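Local coordinates for fucoxanthin chlorophyll a/c-binding protein Lhcq3 (Chaetoceros gracilis, PDB 6L4U) that probably harvests light as an antenna of a diatom photosystem, binding chlorophyll a, chlorophyll c1 and carotenoids, at residues 55-60 against 140-145; 65-70 against 170-175; 92-97 against 113-118. One frame throughout, in Å; residues are numbered along the deposited sequence.

Contact 1: residues 55-60 against 140-145; sequences SEETLA and YTKGGP. With KC1 (Chlorophyll c1), chain B.
The first turn of helix 56-85 meets an irregular loop, and the two backbones come nearest at E57 and T141, whose CA atoms are 4.8 Å apart. In this light-harvesting chlorophyll-binding fold the contact joins the start of that helix to the loop linking helices 116-134 and 161-190. S55 is the N-cap, its N donating to T58 OG1, while S55 OG and T58 OG1 are hydrogen-bonded to the backbone of a neighbouring protein chain. On the loop side, a weak bond from G143 N to Y140 O closes a turn. This turn presents the carbonyl oxygens of Y140 and T141 to the helix, each against a carbon. Y140 O rests on A60 CB at 3.3 Å, the methyl group pointing toward the loop. T141 O lies against the base of the E57 side chain, 3.3 Å from CB. It also meets E57 CA in a CA-H...O contact of 3.5 Å. With CG anti to its carbonyl carbon (chi1 -49°) and the chain extended beyond, E57 runs past the loop and crosses K142 at a slant, OE1 standing 4.1 Å from K142 CE. K142 NZ makes a weak hydrogen bond of 3.3 Å to O1A of the chlorophyll c1, whose methyl CMA lies beside T141 OG1. Y140 OH is hydrogen-bonded to E134, tying the loop back to the preceding helix. No hydrogen bond joins the two segments, which therefore rely on close carbonyl-to-carbon contact. E57 OE1, 5.3 Å from K142 NZ, probably acts on the lysine only through a longer-range attraction.

Contact 2: residues 65-70 against 170-175; sequences SELKHG and SELNNG. With CLA (chlorophyll a), chain C.
The carboxylate of E171 sits over one face of the chlorophyll a macrocycle, with OE1 bound to the magnesium at 2.3 Å, while OE2 meets L67 CD1 at 3.3 Å. The imidazole of H69 has S65 O in its plane at the ND1 edge, and its NE2 is a ligand of the magnesium of another chlorophyll a. This is the crossed helix pair at the core of the light-harvesting chlorophyll-binding fold: the short segments of helices 56-85 and 161-190 cross at 63°, their axes 8.7 Å apart. E171 OE2 also forms a salt bridge with R71, so a basic residue of the first helix positions a magnesium ligand of the second. E66 has the matching place on the first helix: its OE2 binds the magnesium of a further chlorophyll a, its side chain touches R176, and L172 CD2 lies 3.9 Å from its OE1. L67 CG, anti to its own N (chi1 -175°), sends CD1 across the E171 chain at about a right angle and onto L172 CD2, 3.8 Å away. H69 ND1 donates to S65 O at 2.7 Å from above the carbonyl plane, on the face opposite H69 N, which fixes the ring's rotation. Where the two backbones come closest, both residues are glycine: G70 CA and G175 CA are 3.6 Å apart, and a CB on G175 would fall 2.9 Å from G70 CA.

Contact 3: residues 92-97 against 113-118; sequences MLSSDV and AVPDAG. With KC1 (Chlorophyll c1), chain D.
Around L93, S94 and P115 the backbones stay well apart, the CA atoms of S94 and P115 being 7.5 Å from each other, so side chains make the contact. The loop 92-97 is folded by an ST motif, S94 OG accepting from V97 N at 3.0 Å and weakly from D96 N; S94 N returns a bond to V97 O. In this light-harvesting chlorophyll-binding fold the loop packs against the residues just before helix 116-134. The P115 ring is the hub: its CD meets L93 CD2 at 3.7 Å, its CG meets S94 OG at 3.6 Å, and V97 CG2 lies more loosely beside the same CG. V97 also sets both methyls against A113 O. L93, its CG anti to the backbone N (chi1 172°), reaches both the proline and the chlorophyll c1, CG standing 3.4 Å from OBD. An alanine in place of L93 would remove both branches and is likely to open a gap beside P115 CD and the pigment oxygen, as well as against F99 and L102. S94 CB and A117 CB touch the methyl ester group of the pigment, and G118 O comes within 3.4 Å of its CMD methyl.

Contacts 1 and 2 both use helix 56-85; their centres are about 17 Å apart and their nearest atoms about 5 Å, without touching. Their segments cross along the chain; helix 56-85 meets the loop after helix 116-134 in contact 1 and helix 161-190 in contact 2. Contact 3 is nested inside the loops closed by both. Its centre lies about 31 Å from that of contact 2 and about 40 Å from that of contact 1, on the opposite side of the chain's centre from contact 1. Contact 2, about 7 Å from that centre, supplies magnesium ligands for chlorophyll a, whereas contacts 1 and 3 each border a different chlorophyll c1 farther out.

Contact 1: residues 55-60 against 140-145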
loop_
_atom_site.group_PDB
_atom_site.type_symbol
_atom_site.label_atom_id
_atom_site.label_comp_id
_atom_site.label_asym_id
_atom_site.label_seq_id
_atom_site.Cartn_x
_atom_site.Cartn_y
_atom_site.Cartn_z
ATOM N N SER X 55 35.671 20.029 65.250
ATOM C CA SER X 55 34.942 21.016 66.019
ATOM C C SER X 55 34.625 20.465 67.404
ATOM O O SER X 55 35.183 19.454 67.840
ATOM C CB SER X 55 33.679 21.422 65.272
ATOM O OG SER X 55 32.948 20.279 64.872
ATOM N N GLU X 56 33.722 21.147 68.111
ATOM C CA GLU X 56 33.269 20.682 69.415
ATOM C C GLU X 56 32.459 19.398 69.309
ATOM O O GLU X 56 32.527 18.558 70.213
ATOM C CB GLU X 56 32.448 21.785 70.093
ATOM C CG GLU X 56 31.982 21.481 71.511
ATOM C CD GLU X 56 33.125 21.394 72.508
ATOM O OE1 GLU X 56 34.157 22.068 72.300
ATOM O OE2 GLU X 56 32.994 20.643 73.497
ATOM N N GLU X 57 31.732 19.209 68.208
ATOM C CA GLU X 57 30.976 17.982 68.012
ATOM C C GLU X 57 31.863 16.799 67.658
ATOM O O GLU X 57 31.455 15.653 67.870
ATOM C CB GLU X 57 29.931 18.174 66.916
ATOM C CG GLU X 57 29.090 19.419 67.062
ATOM C CD GLU X 57 27.989 19.489 66.028
ATOM O OE1 GLU X 57 27.664 18.440 65.434
ATOM O OE2 GLU X 57 27.441 20.589 65.812
ATOM N N THR X 58 33.058 17.046 67.122
ATOM C CA THR X 58 33.991 15.957 66.872
ATOM C C THR X 58 34.557 15.411 68.172
ATOM O O THR X 58 34.698 14.193 68.325
ATOM C CB THR X 58 35.125 16.422 65.961
ATOM O OG1 THR X 58 34.584 17.185 64.878
ATOM C CG2 THR X 58 35.864 15.230 65.394
ATOM N N LEU X 59 34.887 16.303 69.109
ATOM C CA LEU X 59 35.388 15.880 70.411
ATOM C C LEU X 59 34.317 15.136 71.196
ATOM O O LEU X 59 34.618 14.160 71.889
ATOM C CB LEU X 59 35.889 17.092 71.192
ATOM C CG LEU X 59 36.348 16.881 72.633
ATOM C CD1 LEU X 59 37.497 15.896 72.693
ATOM C CD2 LEU X 59 36.744 18.204 73.247
ATOM N N ALA X 60 33.062 15.570 71.077
ATOM C CA ALA X 60 31.960 14.877 71.733
ATOM C C ALA X 60 31.735 13.489 71.151
ATOM O O ALA X 60 31.281 12.587 71.860
ATOM C CB ALA X 60 30.688 15.707 71.626
ATOM N N TYR X 140 24.564 13.177 71.814
ATOM C CA TYR X 140 25.741 13.511 72.602
ATOM C C TYR X 140 26.771 14.284 71.795
ATOM O O TYR X 140 27.546 15.047 72.378
ATOM C CB TYR X 140 26.373 12.247 73.187
ATOM C CG TYR X 140 26.509 11.092 72.226
ATOM C CD1 TYR X 140 25.614 10.032 72.255
ATOM C CD2 TYR X 140 27.548 11.047 71.309
ATOM C CE1 TYR X 140 25.747 8.969 71.386
ATOM C CE2 TYR X 140 27.680 10.000 70.431
ATOM C CZ TYR X 140 26.783 8.965 70.478
ATOM O OH TYR X 140 26.929 7.920 69.603
ATOM N N THR X 141 26.792 14.106 70.470
ATOM C CA THR X 141 27.585 14.965 69.603
ATOM C C THR X 141 27.084 16.398 69.613
ATOM O O THR X 141 27.869 17.319 69.373
ATOM C CB THR X 141 27.571 14.437 68.169
ATOM O OG1 THR X 141 26.236 14.498 67.653
ATOM C CG2 THR X 141 28.045 13.008 68.133
ATOM N N LYS X 142 25.799 16.606 69.885
ATOM C CA LYS X 142 25.227 17.936 70.014
ATOM C C LYS X 142 24.978 18.297 71.474
ATOM O O LYS X 142 24.033 19.020 71.791
ATOM C CB LYS X 142 23.938 18.038 69.204
ATOM C CG LYS X 142 24.105 17.610 67.765
ATOM C CD LYS X 142 23.145 18.338 66.853
ATOM C CE LYS X 142 23.582 18.211 65.406
ATOM N NZ LYS X 142 22.496 18.594 64.467
ATOM N N GLY X 143 25.818 17.791 72.373
ATOM C CA GLY X 143 25.746 18.157 73.771
ATOM C C GLY X 143 24.891 17.268 74.639
ATOM O O GLY X 143 24.894 17.444 75.862
ATOM N N GLY X 144 24.171 16.313 74.063
ATOM C CA GLY X 144 23.245 15.499 74.815
ATOM C C GLY X 144 23.911 14.432 75.658
ATOM O O GLY X 144 25.131 14.420 75.842
ATOM N N PRO X 145 23.116 13.508 76.183
ATOM C CA PRO X 145 23.663 12.492 77.082
ATOM C C PRO X 145 24.394 11.386 76.340
ATOM O O PRO X 145 24.046 11.006 75.220
ATOM C CB PRO X 145 22.418 11.944 77.787
ATOM C CG PRO X 145 21.334 12.118 76.789
ATOM C CD PRO X 145 21.656 13.383 76.034
HETATM N NB KC1 B . 25.409 7.944 64.032
HETATM N ND KC1 B . 21.528 7.059 64.855
HETATM C C1A KC1 B . 22.066 10.121 65.498
HETATM C C1B KC1 B . 26.018 9.118 63.995
HETATM C C1C KC1 B . 24.672 5.020 63.496
HETATM C C1D KC1 B . 20.665 5.915 64.735
HETATM C C2A KC1 B . 22.348 11.590 65.768
HETATM C C2B KC1 B . 27.384 9.130 63.421
HETATM C C2C KC1 B . 24.522 3.609 63.066
HETATM C C2D KC1 B . 19.234 6.137 65.045
HETATM C C3A KC1 B . 23.837 11.823 65.839
HETATM C C3B KC1 B . 27.556 7.712 63.070
HETATM C C3C KC1 B . 23.115 3.327 63.378
HETATM C C3D KC1 B . 19.286 7.570 65.363
HETATM C C4A KC1 B . 24.127 10.512 65.038
HETATM C C4B KC1 B . 26.272 7.084 63.487
HETATM C C4C KC1 B . 22.644 4.606 63.948
HETATM C C4D KC1 B . 20.586 8.017 65.185
HETATM C CAA KC1 B . 21.328 12.679 66.171
HETATM C CAB KC1 B . 28.735 7.082 62.433
HETATM C CAC KC1 B . 22.331 2.056 63.185
HETATM C CAD KC1 B . 18.452 8.698 65.791
HETATM C CBA KC1 B . 20.855 13.562 65.023
HETATM C CBB KC1 B . 28.626 6.361 61.332
HETATM C CBC KC1 B . 21.801 2.093 61.771
HETATM C CBD KC1 B . 19.320 9.861 65.881
HETATM C CED KC1 B . 17.462 12.519 63.803
HETATM C CGA KC1 B . 20.485 14.910 65.575
HETATM C CGD KC1 B . 18.882 10.721 64.738
HETATM C CHA KC1 B . 20.719 9.419 65.577
HETATM C CHB KC1 B . 25.391 10.320 64.519
HETATM C CHC KC1 B . 25.981 5.656 63.326
HETATM C CHD KC1 B . 21.231 4.634 64.348
HETATM C CMA KC1 B . 24.407 12.978 65.024
HETATM C CMB KC1 B . 28.343 10.271 63.241
HETATM C CMC KC1 B . 25.537 2.681 62.458
HETATM C CMD KC1 B . 17.951 5.359 65.084
HETATM N NA KC1 B . 23.119 9.577 64.968
HETATM N NC KC1 B . 23.566 5.595 64.000
HETATM O O1A KC1 B . 21.337 15.756 65.761
HETATM O O1D KC1 B . 19.394 10.614 63.641
HETATM O O2A KC1 B . 19.100 15.209 65.890
HETATM O O2D KC1 B . 17.850 11.720 64.917
HETATM O OBD KC1 B . 17.189 8.692 66.001
HETATM MG MG KC1 B . 23.496 7.554 64.644
#

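Contact 2: residues 65-70 against 170-175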
loop_
_atom_site.group_PDB
_atom_site.type_symbol
_atom_site.label_atom_id
_atom_site.label_comp_id
_atom_site.label_asym_id
_atom_site.label_seq_id
_atom_site.Cartn_x
_atom_site.Cartn_y
_atom_site.Cartn_z
ATOM N N SER X 65 32.995 7.603 71.981
ATOM C CA SER X 65 33.662 6.438 71.428
ATOM C C SER X 65 34.718 5.891 72.372
ATOM O O SER X 65 34.935 4.678 72.405
ATOM C CB SER X 65 34.297 6.773 70.088
ATOM O OG SER X 65 35.081 5.680 69.673
ATOM N N GLU X 66 35.395 6.763 73.124
ATOM C CA GLU X 66 36.310 6.292 74.158
ATOM C C GLU X 66 35.552 5.604 75.280
ATOM O O GLU X 66 36.004 4.585 75.812
ATOM C CB GLU X 66 37.126 7.457 74.711
ATOM C CG GLU X 66 38.206 7.045 75.696
ATOM C CD GLU X 66 38.865 8.230 76.363
ATOM O OE1 GLU X 66 38.151 9.188 76.713
ATOM O OE2 GLU X 66 40.099 8.205 76.535
ATOM N N LEU X 67 34.388 6.144 75.639
ATOM C CA LEU X 67 33.571 5.544 76.683
ATOM C C LEU X 67 33.003 4.204 76.241
ATOM O O LEU X 67 32.900 3.275 77.047
ATOM C CB LEU X 67 32.451 6.503 77.072
ATOM C CG LEU X 67 31.568 6.073 78.236
ATOM C CD1 LEU X 67 32.371 6.083 79.514
ATOM C CD2 LEU X 67 30.364 6.981 78.345
ATOM N N LYS X 68 32.655 4.070 74.962
ATOM C CA LYS X 68 32.123 2.795 74.499
ATOM C C LYS X 68 33.227 1.789 74.222
ATOM O O LYS X 68 33.020 0.587 74.413
ATOM C CB LYS X 68 31.257 2.987 73.259
ATOM C CG LYS X 68 30.316 1.824 73.026
ATOM C CD LYS X 68 29.586 1.948 71.726
ATOM C CE LYS X 68 28.434 2.910 71.848
ATOM N NZ LYS X 68 27.812 3.127 70.517
ATOM N N HIS X 69 34.396 2.248 73.770
ATOM C CA HIS X 69 35.543 1.353 73.666
ATOM C C HIS X 69 35.992 0.880 75.036
ATOM O O HIS X 69 36.483 -0.245 75.173
ATOM C CB HIS X 69 36.712 2.043 72.968
ATOM C CG HIS X 69 36.682 1.952 71.476
ATOM N ND1 HIS X 69 36.100 2.919 70.688
ATOM C CD2 HIS X 69 37.198 1.035 70.626
ATOM C CE1 HIS X 69 36.240 2.592 69.418
ATOM N NE2 HIS X 69 36.900 1.451 69.351
ATOM N N GLY X 70 35.831 1.727 76.053
ATOM C CA GLY X 70 36.204 1.335 77.399
ATOM C C GLY X 70 35.288 0.273 77.970
ATOM O O GLY X 70 35.753 -0.745 78.485
ATOM N N SER X 170 37.026 7.213 86.929
ATOM C CA SER X 170 37.379 5.824 87.146
ATOM C C SER X 170 36.754 4.899 86.115
ATOM O O SER X 170 37.259 3.792 85.918
ATOM C CB SER X 170 36.972 5.391 88.552
ATOM O OG SER X 170 37.261 4.023 88.750
ATOM N N GLU X 171 35.667 5.316 85.459
ATOM C CA GLU X 171 35.160 4.544 84.330
ATOM C C GLU X 171 36.103 4.643 83.143
ATOM O O GLU X 171 36.416 3.633 82.504
ATOM C CB GLU X 171 33.760 5.015 83.931
ATOM C CG GLU X 171 33.201 4.264 82.727
ATOM C CD GLU X 171 31.685 4.239 82.649
ATOM O OE1 GLU X 171 31.005 4.654 83.601
ATOM O OE2 GLU X 171 31.162 3.784 81.616
ATOM N N LEU X 172 36.579 5.854 82.852
ATOM C CA LEU X 172 37.452 6.051 81.704
ATOM C C LEU X 172 38.830 5.451 81.942
ATOM O O LEU X 172 39.380 4.802 81.050
ATOM C CB LEU X 172 37.553 7.538 81.377
ATOM C CG LEU X 172 36.310 8.111 80.691
ATOM C CD1 LEU X 172 36.485 9.581 80.384
ATOM C CD2 LEU X 172 35.995 7.336 79.426
ATOM N N ASN X 173 39.389 5.636 83.144
ATOM C CA ASN X 173 40.721 5.110 83.440
ATOM C C ASN X 173 40.731 3.587 83.457
ATOM O O ASN X 173 41.698 2.966 83.004
ATOM C CB ASN X 173 41.224 5.655 84.772
ATOM C CG ASN X 173 41.804 7.042 84.651
ATOM O OD1 ASN X 173 42.980 7.208 84.339
ATOM N ND2 ASN X 173 40.983 8.049 84.903
ATOM N N ASN X 174 39.668 2.968 83.970
ATOM C CA ASN X 174 39.562 1.517 83.861
ATOM C C ASN X 174 39.244 1.101 82.437
ATOM O O ASN X 174 39.573 -0.015 82.029
ATOM C CB ASN X 174 38.510 0.981 84.828
ATOM C CG ASN X 174 38.959 1.050 86.274
ATOM O OD1 ASN X 174 39.409 0.057 86.846
ATOM N ND2 ASN X 174 38.847 2.229 86.870
ATOM N N GLY X 175 38.613 1.985 81.666
ATOM C CA GLY X 175 38.447 1.718 80.252
ATOM C C GLY X 175 39.750 1.832 79.487
ATOM O O GLY X 175 40.037 1.004 78.619
HETATM MG MG CLA C . 29.766 2.715 84.078
HETATM C CHA CLA C . 26.855 4.551 84.432
HETATM C CHB CLA C . 31.014 4.373 86.732
HETATM C CHC CLA C . 32.378 0.570 83.976
HETATM C CHD CLA C . 28.013 0.632 81.579
HETATM N NA CLA C . 29.059 4.157 85.388
HETATM C C1A CLA C . 27.984 4.850 85.372
HETATM C C2A CLA C . 27.884 5.969 86.377
HETATM C C3A CLA C . 29.241 5.915 87.018
HETATM C C4A CLA C . 29.802 4.729 86.331
HETATM C CMA CLA C . 29.985 7.112 86.453
HETATM C CAA CLA C . 26.936 5.577 87.513
HETATM C CBA CLA C . 26.958 6.534 88.700
HETATM C CGA CLA C . 26.284 5.854 89.867
HETATM O O1A CLA C . 26.875 5.672 90.917
HETATM O O2A CLA C . 24.910 5.405 89.743
HETATM N NB CLA C . 31.445 2.498 85.203
HETATM C C1B CLA C . 31.816 3.267 86.210
HETATM C C2B CLA C . 33.127 2.945 86.789
HETATM C C3B CLA C . 33.564 1.796 85.969
HETATM C C4B CLA C . 32.427 1.609 85.019
HETATM C CMB CLA C . 33.788 3.658 87.921
HETATM C CAB CLA C . 34.827 1.023 86.083
HETATM C CBB CLA C . 34.852 -0.293 86.182
HETATM N NC CLA C . 30.093 0.986 83.007
HETATM C C1C CLA C . 31.222 0.265 83.116
HETATM C C2C CLA C . 31.253 -0.946 82.261
HETATM C C3C CLA C . 29.967 -0.919 81.565
HETATM C C4C CLA C . 29.348 0.313 82.098
HETATM C CMC CLA C . 32.318 -1.979 82.106
HETATM C CAC CLA C . 29.436 -1.901 80.560
HETATM C CBC CLA C . 28.654 -2.940 81.327
HETATM N ND CLA C . 27.940 2.510 83.223
HETATM C C1D CLA C . 27.318 1.760 82.181
HETATM C C2D CLA C . 25.974 2.205 81.784
HETATM C C3D CLA C . 25.804 3.350 82.714
HETATM C C4D CLA C . 26.948 3.435 83.482
HETATM C CMD CLA C . 24.976 1.750 80.769
HETATM C CAD CLA C . 24.893 4.426 83.157
HETATM O OBD CLA C . 23.739 4.656 82.675
HETATM C CBD CLA C . 25.535 5.210 84.223
HETATM C CGD CLA C . 25.696 6.616 83.729
HETATM O O1D CLA C . 24.732 7.348 83.622
HETATM O O2D CLA C . 27.007 7.139 83.394
HETATM C CED CLA C . 27.231 8.546 83.431
HETATM C C1 CLA C . 24.372 4.449 90.653
#

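Contact 3: residues 92-97 against 113-118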
loop_
_atom_site.group_PDB
_atom_site.type_symbol
_atom_site.label_atom_id
_atom_site.label_comp_id
_atom_site.label_asym_id
_atom_site.label_seq_id
_atom_site.Cartn_x
_atom_site.Cartn_y
_atom_site.Cartn_z
ATOM N N MET X 92 23.919 -26.651 79.662
ATOM C CA MET X 92 23.944 -26.660 78.207
ATOM C C MET X 92 23.742 -25.242 77.697
ATOM O O MET X 92 22.814 -24.551 78.128
ATOM C CB MET X 92 22.847 -27.570 77.652
ATOM C CG MET X 92 22.987 -29.034 78.019
ATOM S SD MET X 92 24.439 -29.829 77.316
ATOM C CE MET X 92 23.979 -29.913 75.589
ATOM N N LEU X 93 24.618 -24.801 76.793
ATOM C CA LEU X 93 24.369 -23.547 76.092
ATOM C C LEU X 93 23.286 -23.721 75.040
ATOM O O LEU X 93 22.398 -22.872 74.907
ATOM C CB LEU X 93 25.655 -23.029 75.452
ATOM C CG LEU X 93 25.501 -21.828 74.518
ATOM C CD1 LEU X 93 25.357 -20.548 75.304
ATOM C CD2 LEU X 93 26.664 -21.731 73.560
ATOM N N SER X 94 23.338 -24.820 74.295
ATOM C CA SER X 94 22.324 -25.129 73.299
ATOM C C SER X 94 21.943 -26.598 73.393
ATOM O O SER X 94 22.260 -27.263 74.384
ATOM C CB SER X 94 22.820 -24.796 71.893
ATOM O OG SER X 94 23.862 -25.667 71.502
ATOM N N SER X 95 21.248 -27.106 72.375
ATOM C CA SER X 95 20.867 -28.513 72.354
ATOM C C SER X 95 22.066 -29.439 72.208
ATOM O O SER X 95 22.031 -30.561 72.722
ATOM C CB SER X 95 19.877 -28.769 71.219
ATOM O OG SER X 95 18.589 -28.280 71.548
ATOM N N ASP X 96 23.124 -28.997 71.529
ATOM C CA ASP X 96 24.283 -29.840 71.290
ATOM C C ASP X 96 25.599 -29.243 71.765
ATOM O O ASP X 96 26.627 -29.923 71.679
ATOM C CB ASP X 96 24.400 -30.171 69.795
ATOM C CG ASP X 96 23.261 -31.038 69.301
ATOM O OD1 ASP X 96 22.690 -31.795 70.113
ATOM O OD2 ASP X 96 22.939 -30.966 68.097
ATOM N N VAL X 97 25.610 -28.008 72.255
ATOM C CA VAL X 97 26.829 -27.356 72.716
ATOM C C VAL X 97 26.665 -27.042 74.195
ATOM O O VAL X 97 25.794 -26.252 74.578
ATOM C CB VAL X 97 27.139 -26.084 71.913
ATOM C CG1 VAL X 97 28.304 -25.331 72.535
ATOM C CG2 VAL X 97 27.435 -26.428 70.467
ATOM N N ALA X 113 32.517 -21.792 68.172
ATOM C CA ALA X 113 31.656 -22.933 68.447
ATOM C C ALA X 113 30.349 -22.531 69.113
ATOM O O ALA X 113 29.541 -23.402 69.446
ATOM C CB ALA X 113 32.395 -23.961 69.302
ATOM N N VAL X 114 30.134 -21.240 69.324
ATOM C CA VAL X 114 28.803 -20.737 69.683
ATOM C C VAL X 114 27.874 -20.937 68.491
ATOM O O VAL X 114 28.304 -20.718 67.344
ATOM C CB VAL X 114 28.894 -19.260 70.086
ATOM C CG1 VAL X 114 27.528 -18.646 70.334
ATOM C CG2 VAL X 114 29.766 -19.109 71.316
ATOM N N PRO X 115 26.638 -21.409 68.692
ATOM C CA PRO X 115 25.735 -21.638 67.556
ATOM C C PRO X 115 25.367 -20.352 66.833
ATOM O O PRO X 115 25.449 -19.253 67.385
ATOM C CB PRO X 115 24.502 -22.273 68.206
ATOM C CG PRO X 115 24.997 -22.870 69.456
ATOM C CD PRO X 115 26.120 -22.011 69.931
ATOM N N ASP X 116 24.961 -20.510 65.570
ATOM C CA ASP X 116 24.631 -19.359 64.737
ATOM C C ASP X 116 23.355 -18.677 65.201
ATOM O O ASP X 116 23.169 -17.481 64.954
ATOM C CB ASP X 116 24.510 -19.790 63.279
ATOM C CG ASP X 116 25.816 -20.303 62.722
ATOM O OD1 ASP X 116 25.873 -20.616 61.518
ATOM O OD2 ASP X 116 26.792 -20.390 63.493
ATOM N N ALA X 117 22.471 -19.411 65.878
ATOM C CA ALA X 117 21.337 -18.785 66.537
ATOM C C ALA X 117 21.730 -18.142 67.857
ATOM O O ALA X 117 20.947 -17.368 68.413
ATOM C CB ALA X 117 20.229 -19.813 66.765
ATOM N N GLY X 118 22.918 -18.444 68.369
ATOM C CA GLY X 118 23.385 -17.841 69.598
ATOM C C GLY X 118 23.983 -16.474 69.363
ATOM O O GLY X 118 23.753 -15.548 70.143
HETATM N NB KC1 D . 16.519 -16.795 74.638
HETATM N ND KC1 D . 20.427 -17.461 73.813
HETATM C C1A KC1 D . 18.690 -20.071 73.180
HETATM C C1B KC1 D . 15.492 -17.636 74.607
HETATM C C1C KC1 D . 18.315 -14.359 75.145
HETATM C C1D KC1 D . 21.658 -16.726 73.836
HETATM C C2A KC1 D . 17.951 -21.352 72.837
HETATM C C2B KC1 D . 14.199 -17.087 75.086
HETATM C C2C KC1 D . 18.977 -13.087 75.512
HETATM C C2D KC1 D . 22.849 -17.448 73.325
HETATM C C3A KC1 D . 16.524 -21.006 73.209
HETATM C C3B KC1 D . 14.586 -15.706 75.445
HETATM C C3C KC1 D . 20.393 -13.359 75.220
HETATM C C3D KC1 D . 22.215 -18.744 72.966
HETATM C C4A KC1 D . 16.729 -19.612 73.691
HETATM C C4B KC1 D . 16.037 -15.652 75.126
HETATM C C4C KC1 D . 20.364 -14.760 74.731
HETATM C C4D KC1 D . 20.866 -18.658 73.275
HETATM C CAA KC1 D . 18.287 -22.569 73.691
HETATM C CAB KC1 D . 13.743 -14.622 76.011
HETATM C CAC KC1 D . 21.580 -12.448 75.393
HETATM C CAD KC1 D . 22.463 -20.095 72.415
HETATM C CBA KC1 D . 18.909 -23.698 72.871
HETATM C CBB KC1 D . 14.023 -14.077 77.181
HETATM C CBC KC1 D . 21.620 -11.546 74.186
HETATM C CBD KC1 D . 21.188 -20.838 72.377
HETATM C CED KC1 D . 20.864 -22.716 69.037
HETATM C CGA KC1 D . 17.984 -24.274 71.826
HETATM C CGD KC1 D . 20.869 -21.103 70.938
HETATM C CHA KC1 D . 20.169 -19.912 72.948
HETATM C CHB KC1 D . 15.623 -19.006 74.111
HETATM C CHC KC1 D . 16.858 -14.449 75.317
HETATM C CHD KC1 D . 21.657 -15.357 74.344
HETATM C CMA KC1 D . 15.655 -20.963 71.960
HETATM C CMB KC1 D . 12.860 -17.761 75.186
HETATM C CMC KC1 D . 18.348 -11.829 76.046
HETATM C CMD KC1 D . 24.309 -17.151 73.144
HETATM N NA KC1 D . 17.967 -19.115 73.639
HETATM N NC KC1 D . 19.132 -15.324 74.691
HETATM O O1A KC1 D . 18.448 -24.826 70.844
HETATM O O1D KC1 D . 20.143 -20.353 70.311
HETATM O O2A KC1 D . 16.539 -24.194 71.954
HETATM O O2D KC1 D . 21.404 -22.278 70.280
HETATM O OBD KC1 D . 23.599 -20.537 72.013
HETATM MG MG KC1 D . 18.491 -17.260 74.401
#